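Side-chain contact in cysteine hydrolase (Staphylococcus aureus, PDB 6KUA), which hydrolyses nicotinamide, as a zinc-containing nicotinamidase of the isochorismatase family: residues A[171-174]-A[175-179]. Residues are numbered along the deposited sequence; the frame is centred on the assembly and turned at random.
Sequences LAHF and KNSLG
The imidazole of H173 carries CB of S177 over one face, 4.0 Å from the ring centroid and 19° off the normal, a CH-pi contact one turn apart near the C-terminal end of helix 164-176. This is the last helix of the isochorismatase-type α/β fold, in which a parallel sheet is flanked by helices. CD2 of L178 reaches the ring obliquely, 4.0 Å from NE2 of H173. A chi1 of -172° sets CG of H173 opposite its own N, and although the side chain starts out away from residues 175-179, its ring swings back to meet S177 and L178. The ring also stacks with W169, and its NE2 is hydrogen-bonded to NE2 of H140 of the second subunit, so the end of the helix forms part of a subunit interface. The phenyl ring of F174 lies beside L178, both side chains pointing the same way, with CD1 of F174 4.0 Å from CD1 of L178; L139 and A142 of helix 137-147 pack against the phenylalanine as well.

Beside the i to i+4 bond from N of S177 at 2.9 Å, O of H173 takes an i to i+5 bond from N of L178 at 3.3 Å, in the carbonyl plane, and the regular pattern is lost; the bond from L178 N to F174 O is weak. G179, with positive phi, is the first residue to depart from helical phi/psi. One residue before the S177 bond, N of N176 bonds to O of A172 at 2.7 Å. On the exposed side K175 bends at chi3 and chi4, which brings NZ to OD1 of N176 in a 3.2 Å hydrogen bond.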
# COMPACT_ATOMS: atom_id res chain seq x y z
N LEU A 171 -4.38 -7.87 23.68
CA LEU A 171 -3.50 -9.03 23.83
C LEU A 171 -4.19 -10.30 23.33
O LEU A 171 -3.54 -11.14 22.70
CB LEU A 171 -3.05 -9.20 25.28
CG LEU A 171 -2.07 -8.14 25.82
CD1 LEU A 171 -1.75 -8.39 27.28
CD2 LEU A 171 -0.78 -8.08 25.01
N ALA A 172 -5.50 -10.44 23.58
CA ALA A 172 -6.22 -11.60 23.06
C ALA A 172 -6.41 -11.49 21.55
O ALA A 172 -6.31 -12.49 20.84
CB ALA A 172 -7.58 -11.76 23.76
N HIS A 173 -6.70 -10.29 21.05
CA HIS A 173 -6.76 -10.08 19.61
C HIS A 173 -5.45 -10.51 18.95
O HIS A 173 -5.47 -11.28 17.98
CB HIS A 173 -7.06 -8.61 19.31
CG HIS A 173 -7.33 -8.33 17.86
ND1 HIS A 173 -8.55 -8.59 17.27
CD2 HIS A 173 -6.54 -7.83 16.88
CE1 HIS A 173 -8.51 -8.23 16.00
NE2 HIS A 173 -7.29 -7.78 15.73
N PHE A 174 -4.31 -10.06 19.48
CA PHE A 174 -3.03 -10.46 18.88
C PHE A 174 -2.91 -11.97 18.83
O PHE A 174 -2.47 -12.54 17.83
CB PHE A 174 -1.85 -9.87 19.66
CG PHE A 174 -1.85 -8.38 19.80
CD1 PHE A 174 -2.39 -7.56 18.81
CD2 PHE A 174 -1.28 -7.78 20.92
CE1 PHE A 174 -2.37 -6.16 18.96
CE2 PHE A 174 -1.27 -6.39 21.08
CZ PHE A 174 -1.82 -5.58 20.10
N LYS A 175 -3.33 -12.65 19.91
CA LYS A 175 -3.19 -14.10 19.99
C LYS A 175 -4.21 -14.81 19.10
O LYS A 175 -3.85 -15.68 18.31
CB LYS A 175 -3.34 -14.53 21.45
CG LYS A 175 -3.11 -16.02 21.76
CD LYS A 175 -3.19 -16.26 23.28
CE LYS A 175 -3.75 -17.65 23.63
NZ LYS A 175 -5.24 -17.70 23.51
N ASN A 176 -5.49 -14.41 19.18
CA ASN A 176 -6.56 -15.20 18.58
C ASN A 176 -6.85 -14.83 17.12
O ASN A 176 -7.26 -15.70 16.35
CB ASN A 176 -7.85 -15.06 19.42
CG ASN A 176 -7.62 -15.41 20.90
OD1 ASN A 176 -6.93 -16.36 21.21
ND2 ASN A 176 -8.19 -14.63 21.80
N SER A 177 -6.66 -13.57 16.73
CA SER A 177 -6.88 -13.18 15.33
C SER A 177 -5.60 -13.03 14.52
O SER A 177 -5.62 -13.27 13.31
CB SER A 177 -7.66 -11.87 15.26
OG SER A 177 -8.92 -12.01 15.88
N LEU A 178 -4.50 -12.60 15.14
CA LEU A 178 -3.28 -12.33 14.39
C LEU A 178 -2.26 -13.46 14.48
O LEU A 178 -1.18 -13.34 13.90
CB LEU A 178 -2.63 -11.02 14.84
CG LEU A 178 -3.53 -9.78 14.90
CD1 LEU A 178 -2.69 -8.51 14.97
CD2 LEU A 178 -4.48 -9.72 13.70
N GLY A 179 -2.58 -14.55 15.17
CA GLY A 179 -1.64 -15.66 15.28
C GLY A 179 -0.32 -15.27 15.90
O GLY A 179 0.73 -15.80 15.51